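Local coordinates for sialidase B (Streptococcus pneumoniae serotype 4, PDB 4XJW), which cleaves terminal sialic acid residues from oligosaccharides, glycoproteins and glycolipids as an exo-sialidase of glycosyl hydrolase family 33, at residues Y370-G375 / M404-K409; V381-V386 / R396-Q401. The protein carries 1 engineered substitution. All blocks are in the same frame, centred on the assembly; numbering follows the deposited sequence.

Contact 1: residues Y370-G375 / M404-K409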
ATOM      1  N   TYR A 370       3.883 -27.235   1.301  1.00 19.06           N
ATOM      2  CA  TYR A 370       5.110 -27.195   0.495  1.00 17.99           C
ATOM      3  C   TYR A 370       6.356 -27.382   1.357  1.00 20.48           C
ATOM      4  O   TYR A 370       7.447 -26.918   1.019  1.00 16.75           O
ATOM      5  CB  TYR A 370       5.188 -25.936  -0.375  1.00 18.77           C
ATOM      6  CG  TYR A 370       4.242 -26.008  -1.541  1.00 19.16           C
ATOM      7  CD1 TYR A 370       2.922 -25.597  -1.406  1.00 20.28           C
ATOM      8  CD2 TYR A 370       4.653 -26.527  -2.764  1.00 18.03           C
ATOM      9  CE1 TYR A 370       2.043 -25.679  -2.461  1.00 19.89           C
ATOM     10  CE2 TYR A 370       3.776 -26.616  -3.829  1.00 22.36           C
ATOM     11  CZ  TYR A 370       2.471 -26.188  -3.666  1.00 18.32           C
ATOM     12  OH  TYR A 370       1.578 -26.261  -4.709  1.00 24.29           O
ATOM     13  N   GLU A 371       6.171 -28.084   2.469  1.00 20.25           N
ATOM     14  CA  GLU A 371       7.252 -28.392   3.393  1.00 19.50           C
ATOM     15  C   GLU A 371       7.865 -29.757   3.095  1.00 17.38           C
ATOM     16  O   GLU A 371       7.175 -30.667   2.627  1.00 20.61           O
ATOM     17  CB  GLU A 371       6.738 -28.319   4.828  1.00 18.94           C
ATOM     18  CG  GLU A 371       6.313 -26.904   5.228  1.00 20.95           C
ATOM     19  CD  GLU A 371       5.396 -26.860   6.445  1.00 25.64           C
ATOM     20  OE1 GLU A 371       5.043 -27.933   6.977  1.00 25.20           O
ATOM     21  OE2 GLU A 371       5.028 -25.741   6.861  1.00 28.33           O
ATOM     22  N   VAL A 372       9.162 -29.890   3.358  1.00 19.48           N
ATOM     23  CA  VAL A 372       9.899 -31.113   3.039  1.00 20.95           C
ATOM     24  C   VAL A 372       9.864 -32.117   4.188  1.00 21.38           C
ATOM     25  O   VAL A 372      10.174 -31.777   5.334  1.00 19.12           O
ATOM     26  CB  VAL A 372      11.371 -30.808   2.717  1.00 19.90           C
ATOM     27  CG1 VAL A 372      12.113 -32.090   2.356  1.00 20.42           C
ATOM     28  CG2 VAL A 372      11.469 -29.793   1.590  1.00 21.88           C
ATOM     29  N   LEU A 373       9.491 -33.355   3.875  1.00 22.21           N
ATOM     30  CA  LEU A 373       9.525 -34.433   4.852  1.00 22.60           C
ATOM     31  C   LEU A 373      10.524 -35.490   4.401  1.00 24.50           C
ATOM     32  O   LEU A 373      10.659 -35.748   3.208  1.00 24.36           O
ATOM     33  CB  LEU A 373       8.138 -35.063   5.012  1.00 24.26           C
ATOM     34  CG  LEU A 373       7.142 -34.404   5.978  1.00 28.49           C
ATOM     35  CD1 LEU A 373       6.749 -33.007   5.549  1.00 27.04           C
ATOM     36  CD2 LEU A 373       5.901 -35.258   6.124  1.00 29.65           C
ATOM     37  N   GLU A 374      11.239 -36.083   5.352  1.00 24.93           N
ATOM     38  CA  GLU A 374      12.098 -37.225   5.053  1.00 22.97           C
ATOM     39  C   GLU A 374      11.611 -38.438   5.835  1.00 28.89           C
ATOM     40  O   GLU A 374      11.599 -38.431   7.067  1.00 28.31           O
ATOM     41  CB  GLU A 374      13.563 -36.929   5.383  1.00 26.88           C
ATOM     42  CG  GLU A 374      14.497 -38.100   5.078  1.00 28.13           C
ATOM     43  CD  GLU A 374      15.932 -37.826   5.478  1.00 31.19           C
ATOM     44  OE1 GLU A 374      16.168 -36.830   6.194  1.00 32.83           O
ATOM     45  OE2 GLU A 374      16.820 -38.601   5.069  1.00 34.81           O
ATOM     46  N   GLY A 375      11.194 -39.474   5.118  1.00 27.42           N
ATOM     47  CA  GLY A 375      10.623 -40.640   5.762  1.00 27.98           C
ATOM     48  C   GLY A 375       9.451 -40.251   6.640  1.00 31.77           C
ATOM     49  O   GLY A 375       9.291 -40.761   7.752  1.00 30.50           O
ATOM     50  N   MET A 404      10.972 -26.779   7.022  1.00 17.84           N
ATOM     51  CA  MET A 404      11.701 -26.541   5.781  1.00 19.14           C
ATOM     52  C   MET A 404      10.718 -26.461   4.630  1.00 18.96           C
ATOM     53  O   MET A 404       9.952 -27.393   4.400  1.00 19.86           O
ATOM     54  CB  MET A 404      12.707 -27.670   5.532  1.00 18.12           C
ATOM     55  CG  MET A 404      13.457 -27.581   4.202  1.00 19.09           C
ATOM     56  SD  MET A 404      14.537 -29.008   3.991  1.00 18.58           S
ATOM     57  CE  MET A 404      15.744 -28.682   5.279  1.00 19.00           C
ATOM     58  N   ASN A 405      10.747 -25.345   3.908  1.00 15.87           N
ATOM     59  CA  ASN A 405       9.840 -25.119   2.785  1.00 15.95           C
ATOM     60  C   ASN A 405      10.645 -25.020   1.493  1.00 14.14           C
ATOM     61  O   ASN A 405      11.723 -24.421   1.470  1.00 15.62           O
ATOM     62  CB  ASN A 405       9.039 -23.835   3.033  1.00 17.91           C
ATOM     63  CG  ASN A 405       7.891 -23.658   2.063  1.00 17.87           C
ATOM     64  OD1 ASN A 405       8.098 -23.487   0.869  1.00 15.75           O
ATOM     65  ND2 ASN A 405       6.671 -23.677   2.579  1.00 16.89           N
ATOM     66  N   VAL A 406      10.118 -25.588   0.407  1.00 15.52           N
ATOM     67  CA  VAL A 406      10.849 -25.617  -0.855  1.00 15.45           C
ATOM     68  C   VAL A 406      11.044 -24.230  -1.471  1.00 16.79           C
ATOM     69  O   VAL A 406      11.820 -24.072  -2.413  1.00 16.27           O
ATOM     70  CB  VAL A 406      10.202 -26.567  -1.894  1.00 13.51           C
ATOM     71  CG1 VAL A 406      10.217 -27.999  -1.394  1.00 17.92           C
ATOM     72  CG2 VAL A 406       8.782 -26.109  -2.241  1.00 15.98           C
ATOM     73  N   PHE A 407      10.345 -23.231  -0.935  1.00 14.35           N
ATOM     74  CA  PHE A 407      10.520 -21.848  -1.374  1.00 12.82           C
ATOM     75  C   PHE A 407      11.617 -21.093  -0.610  1.00 14.70           C
ATOM     76  O   PHE A 407      11.890 -19.921  -0.894  1.00 13.67           O
ATOM     77  CB  PHE A 407       9.181 -21.103  -1.266  1.00 14.00           C
ATOM     78  CG  PHE A 407       8.230 -21.412  -2.395  1.00 14.13           C
ATOM     79  CD1 PHE A 407       7.374 -22.502  -2.320  1.00 15.68           C
ATOM     80  CD2 PHE A 407       8.206 -20.616  -3.531  1.00 15.16           C
ATOM     81  CE1 PHE A 407       6.502 -22.787  -3.366  1.00 17.21           C
ATOM     82  CE2 PHE A 407       7.343 -20.904  -4.589  1.00 16.14           C
ATOM     83  CZ  PHE A 407       6.494 -21.978  -4.497  1.00 14.76           C
ATOM     84  N   TYR A 408      12.272 -21.772   0.331  1.00 13.40           N
ATOM     85  CA  TYR A 408      13.219 -21.116   1.230  1.00 13.79           C
ATOM     86  C   TYR A 408      14.668 -21.236   0.766  1.00 15.84           C
ATOM     87  O   TYR A 408      15.038 -22.192   0.079  1.00 15.06           O
ATOM     88  CB  TYR A 408      13.144 -21.698   2.641  1.00 14.15           C
ATOM     89  CG  TYR A 408      11.862 -21.463   3.404  1.00 13.57           C
ATOM     90  CD1 TYR A 408      10.835 -20.679   2.890  1.00 15.16           C
ATOM     91  CD2 TYR A 408      11.691 -22.030   4.658  1.00 15.36           C
ATOM     92  CE1 TYR A 408       9.664 -20.472   3.621  1.00 15.24           C
ATOM     93  CE2 TYR A 408      10.539 -21.832   5.382  1.00 14.62           C
ATOM     94  CZ  TYR A 408       9.527 -21.060   4.864  1.00 14.39           C
ATOM     95  OH  TYR A 408       8.383 -20.893   5.626  1.00 14.87           O
ATOM     96  N   LYS A 409      15.480 -20.277   1.190  1.00 12.73           N
ATOM     97  CA  LYS A 409      16.900 -20.244   0.836  1.00 13.35           C
ATOM     98  C   LYS A 409      17.641 -21.441   1.433  1.00 17.40           C
ATOM     99  O   LYS A 409      18.528 -22.004   0.797  1.00 18.01           O
ATOM    100  CB  LYS A 409      17.518 -18.940   1.335  1.00 14.65           C
ATOM    101  CG  LYS A 409      19.034 -18.861   1.200  1.00 17.62           C
ATOM    102  CD  LYS A 409      19.527 -17.526   1.730  1.00 19.14           C
ATOM    103  CE  LYS A 409      21.035 -17.401   1.624  1.00 28.88           C
ATOM    104  NZ  LYS A 409      21.523 -16.089   2.142  1.00 35.10           N
TER
HETATM  105  O   HOH W   1       5.999 -23.679   5.412  1.00 24.98           O
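Val372 turns CG2 anti to its own carbonyl carbon (CG1 at chi1 -179°), which brings that methyl against Val406 CG1 at 3.7 Å, while Met404 SD passes Val372 CB at 3.9 Å. Asn405 swings CG trans to N (chi1 -169°); its OD1 then accepts Phe407 N at 2.9 Å on an in-plane lone pair, an Asx turn inside the type I turn from Asn405 to Tyr408. The loop after strand 400-403 is paired with segment 370-375, which carries strand 372-374, through a single bridge between Glu371 and Asn405. Two backbone bonds flank it: Val406 N gives to Tyr370 O at 3.0 Å, almost straight (167°), and Val372 N to Met404 O at 2.8 Å. The Tyr370 ring has Val406 CG2 at its edge, and its CD2 meets the rim of the Phe407 ring; beyond, Tyr370 OH is hydrogen-bonded to Leu438 N. The carboxylate of Glu371 and the amide of Asn405 stand nearly perpendicular. The buried Val372 and Val406 thus have their backbone N-H groups satisfied across the contact, whereas the charged Glu371 is linked to the Asn405 amide through one water, which donates to OE2 and accepts from ND2.

Contact 2: residues V381-V386 / R396-Q401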
ATOM      1  N   VAL A 381      14.515 -25.715   9.008  1.00 16.98           N
ATOM      2  CA  VAL A 381      15.615 -24.780   8.790  1.00 20.75           C
ATOM      3  C   VAL A 381      15.639 -23.788   9.950  1.00 17.73           C
ATOM      4  O   VAL A 381      14.688 -23.737  10.743  1.00 18.89           O
ATOM      5  CB  VAL A 381      15.447 -24.008   7.471  1.00 18.59           C
ATOM      6  CG1 VAL A 381      15.378 -24.978   6.299  1.00 20.35           C
ATOM      7  CG2 VAL A 381      14.199 -23.141   7.519  1.00 20.76           C
ATOM      8  N   GLU A 382      16.714 -23.012  10.048  1.00 16.30           N
ATOM      9  CA  GLU A 382      16.797 -21.951  11.051  1.00 13.73           C
ATOM     10  C   GLU A 382      16.290 -20.647  10.447  1.00 16.13           C
ATOM     11  O   GLU A 382      16.661 -20.281   9.331  1.00 15.33           O
ATOM     12  CB  GLU A 382      18.227 -21.781  11.562  1.00 19.52           C
ATOM     13  CG  GLU A 382      18.345 -20.828  12.750  1.00 17.78           C
ATOM     14  CD  GLU A 382      19.766 -20.741  13.284  1.00 23.44           C
ATOM     15  OE1 GLU A 382      20.634 -21.481  12.776  1.00 27.03           O
ATOM     16  OE2 GLU A 382      20.007 -19.923  14.195  1.00 21.27           O
ATOM     17  N   GLN A 383      15.418 -19.967  11.188  1.00 13.98           N
ATOM     18  CA  GLN A 383      14.812 -18.714  10.741  1.00 13.13           C
ATOM     19  C   GLN A 383      15.823 -17.556  10.732  1.00 14.28           C
ATOM     20  O   GLN A 383      16.815 -17.577  11.468  1.00 16.20           O
ATOM     21  CB  GLN A 383      13.620 -18.389  11.645  1.00 15.74           C
ATOM     22  CG  GLN A 383      12.714 -17.253  11.153  1.00 15.71           C
ATOM     23  CD  GLN A 383      11.598 -16.931  12.135  1.00 18.70           C
ATOM     24  OE1 GLN A 383      11.845 -16.404  13.219  1.00 17.90           O
ATOM     25  NE2 GLN A 383      10.365 -17.249  11.757  1.00 16.15           N
ATOM     26  N   TYR A 384      15.576 -16.557   9.882  1.00 12.92           N
ATOM     27  CA  TYR A 384      16.383 -15.342   9.842  1.00 16.80           C
ATOM     28  C   TYR A 384      15.643 -14.162  10.453  1.00 14.93           C
ATOM     29  O   TYR A 384      14.411 -14.110  10.429  1.00 15.80           O
ATOM     30  CB  TYR A 384      16.718 -14.963   8.403  1.00 13.74           C
ATOM     31  CG  TYR A 384      17.648 -15.907   7.676  1.00 15.13           C
ATOM     32  CD1 TYR A 384      17.153 -17.019   7.004  1.00 14.76           C
ATOM     33  CD2 TYR A 384      19.018 -15.664   7.628  1.00 16.27           C
ATOM     34  CE1 TYR A 384      17.999 -17.876   6.317  1.00 17.47           C
ATOM     35  CE2 TYR A 384      19.866 -16.515   6.945  1.00 15.49           C
ATOM     36  CZ  TYR A 384      19.354 -17.615   6.292  1.00 18.80           C
ATOM     37  OH  TYR A 384      20.200 -18.466   5.609  1.00 22.04           O
ATOM     38  N   SER A 385      16.411 -13.209  10.970  1.00 14.19           N
ATOM     39  CA  SER A 385      15.898 -11.911  11.389  1.00 13.80           C
ATOM     40  C   SER A 385      16.755 -10.849  10.711  1.00 16.41           C
ATOM     41  O   SER A 385      17.864 -11.140  10.269  1.00 17.93           O
ATOM     42  CB  SER A 385      15.994 -11.758  12.902  1.00 16.47           C
ATOM     43  OG  SER A 385      14.991 -12.499  13.575  1.00 17.38           O
ATOM     44  N   VAL A 386      16.255  -9.620  10.631  1.00 15.18           N
ATOM     45  CA  VAL A 386      17.022  -8.532  10.029  1.00 14.53           C
ATOM     46  C   VAL A 386      17.284  -7.396  11.014  1.00 16.21           C
ATOM     47  O   VAL A 386      16.504  -7.165  11.928  1.00 15.99           O
ATOM     48  CB  VAL A 386      16.349  -7.986   8.752  1.00 15.99           C
ATOM     49  CG1 VAL A 386      16.082  -9.103   7.781  1.00 14.55           C
ATOM     50  CG2 VAL A 386      15.068  -7.239   9.086  1.00 16.88           C
ATOM     51  N   ARG A 396      20.385 -12.436   9.376  1.00 16.49           N
ATOM     52  CA  ARG A 396      21.068 -13.511  10.081  1.00 21.04           C
ATOM     53  C   ARG A 396      20.174 -14.460  10.860  1.00 16.08           C
ATOM     54  O   ARG A 396      19.096 -14.102  11.342  1.00 18.17           O
ATOM     55  CB  ARG A 396      22.124 -12.937  11.014  1.00 24.76           C
ATOM     56  CG  ARG A 396      21.569 -11.961  12.003  1.00 23.79           C
ATOM     57  CD  ARG A 396      22.619 -11.546  13.019  1.00 32.49           C
ATOM     58  NE  ARG A 396      22.030 -10.728  14.073  1.00 37.02           N
ATOM     59  CZ  ARG A 396      22.719  -9.923  14.870  1.00 35.99           C
ATOM     60  NH1 ARG A 396      24.035  -9.818  14.736  1.00 40.16           N
ATOM     61  NH2 ARG A 396      22.090  -9.220  15.801  1.00 41.47           N
ATOM     62  N   HIS A 397      20.656 -15.689  10.971  1.00 19.88           N
ATOM     63  CA  HIS A 397      19.965 -16.723  11.713  1.00 19.52           C
ATOM     64  C   HIS A 397      19.692 -16.312  13.161  1.00 17.13           C
ATOM     65  O   HIS A 397      20.530 -15.680  13.814  1.00 16.55           O
ATOM     66  CB  HIS A 397      20.781 -18.015  11.643  1.00 18.61           C
ATOM     67  CG  HIS A 397      20.665 -18.730  10.334  1.00 19.97           C
ATOM     68  ND1 HIS A 397      21.759 -19.202   9.644  1.00 20.26           N
ATOM     69  CD2 HIS A 397      19.579 -19.062   9.592  1.00 21.00           C
ATOM     70  CE1 HIS A 397      21.354 -19.788   8.530  1.00 23.88           C
ATOM     71  NE2 HIS A 397      20.035 -19.720   8.477  1.00 21.29           N
ATOM     72  N   ASN A 398      18.506 -16.657  13.657  1.00 15.01           N
ATOM     73  CA  ASN A 398      18.074 -16.170  14.965  1.00 14.60           C
ATOM     74  C   ASN A 398      17.850 -17.248  16.029  1.00 19.32           C
ATOM     75  O   ASN A 398      17.272 -16.975  17.077  1.00 22.55           O
ATOM     76  CB  ASN A 398      16.815 -15.307  14.817  1.00 17.18           C
ATOM     77  CG  ASN A 398      15.622 -16.093  14.303  1.00 18.86           C
ATOM     78  OD1 ASN A 398      15.553 -17.317  14.442  1.00 17.77           O
ATOM     79  ND2 ASN A 398      14.662 -15.389  13.718  1.00 19.44           N
ATOM     80  N   GLY A 399      18.261 -18.477  15.740  1.00 21.94           N
ATOM     81  CA  GLY A 399      18.164 -19.548  16.719  1.00 23.16           C
ATOM     82  C   GLY A 399      16.836 -20.281  16.764  1.00 23.54           C
ATOM     83  O   GLY A 399      16.709 -21.289  17.463  1.00 28.69           O
ATOM     84  N   LYS A 400      15.842 -19.789  16.033  1.00 20.94           N
ATOM     85  CA  LYS A 400      14.533 -20.442  15.991  1.00 18.75           C
ATOM     86  C   LYS A 400      14.435 -21.379  14.792  1.00 22.21           C
ATOM     87  O   LYS A 400      14.924 -21.053  13.715  1.00 20.32           O
ATOM     88  CB  LYS A 400      13.414 -19.395  15.950  1.00 19.02           C
ATOM     89  CG  LYS A 400      12.009 -19.955  15.744  1.00 20.28           C
ATOM     90  CD  LYS A 400      10.953 -18.856  15.821  1.00 21.07           C
ATOM     91  CE  LYS A 400       9.640 -19.298  15.173  1.00 29.01           C
ATOM     92  NZ  LYS A 400       8.484 -18.453  15.593  1.00 26.63           N
ATOM     93  N   GLN A 401      13.818 -22.546  14.979  1.00 19.18           N
ATOM     94  CA  GLN A 401      13.618 -23.487  13.876  1.00 18.01           C
ATOM     95  C   GLN A 401      12.185 -23.429  13.351  1.00 18.35           C
ATOM     96  O   GLN A 401      11.237 -23.339  14.129  1.00 20.86           O
ATOM     97  CB  GLN A 401      13.971 -24.920  14.300  1.00 24.89           C
ATOM     98  CG  GLN A 401      15.468 -25.155  14.524  1.00 25.20           C
ATOM     99  CD  GLN A 401      15.791 -26.599  14.878  1.00 32.41           C
ATOM    100  OE1 GLN A 401      15.516 -27.518  14.106  1.00 36.68           O
ATOM    101  NE2 GLN A 401      16.369 -26.805  16.055  1.00 41.48           N
TER
HETATM  102  O   HOH W   2       9.448 -15.901  14.593  1.00 22.93           O
HETATM  103  O   HOH W   3       7.263 -18.227  12.429  1.00 25.17           O
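Asn398 ND2 spends both its hydrogens on the opposing strand, one on Ser385 OG at 2.9 Å and one on Gln383 OE1 at 3.0 Å. Both acceptors lie close to its amide plane, although the Gln383 amide is turned 78° against it. With chi1 at 64°, Asn398 CG sits between its backbone N and carbonyl carbon, which leaves OD1 facing Lys400 N, two residues on, to accept from it in an Asx turn. Gln383 OE1 also accepts from a water held by Lys400 NZ, its NE2 gives to Asn261 O, and Ser385 OG is hydrogen-bonded to Glu264 OE1. Glu382 lays OE1 over one face of the His397 ring, and its OE2 receives Gly399 N at 2.7 Å on the anti lone pair, though the bond is bent (133°). The other face of the imidazole forms an offset stack with Tyr384, centroids 4.1 Å apart; Asp410 holds both rings by hydrogen bonds, OD1 to Tyr384 OH and OD2 to His397 NE2. Among backbone groups, Ser385 and Arg396 exchange two bonds, Asn398 N reaches Gln383 O, and Gln383 N reaches Lys400 O at 2.8 Å. A beta bulge shifts the register between Glu382 and Tyr384 as the partner turns its corner at Gly399. Strand 377-387 pairs with 394-398 in a hairpin and with 400-403 beyond the corner, while Tyr263 stacks on Tyr384 and backbone bonds join Tyr384 to Asp262 and Glu264.

In the fold
Both contacts belong to one antiparallel sheet, in which strands 372-374 and 377-387 are neighbours, and both lie away from the residues thought to form the catalytic site. Contact 1 is buried and joins 370-375 to the loop after strand 400-403, with mostly apolar side chains around a short backbone pairing. Contact 2 is partly buried, with several exposed residues on the 396-401 side, and relies more on polar side chains and an aromatic stack. Along the chain, the hairpin of contact 2 falls between the two segments of contact 1. They meet at Val381, whose methyls pack on Met404 and Tyr408, and at Tyr384, whose hydroxyl touches the Lys409 chain.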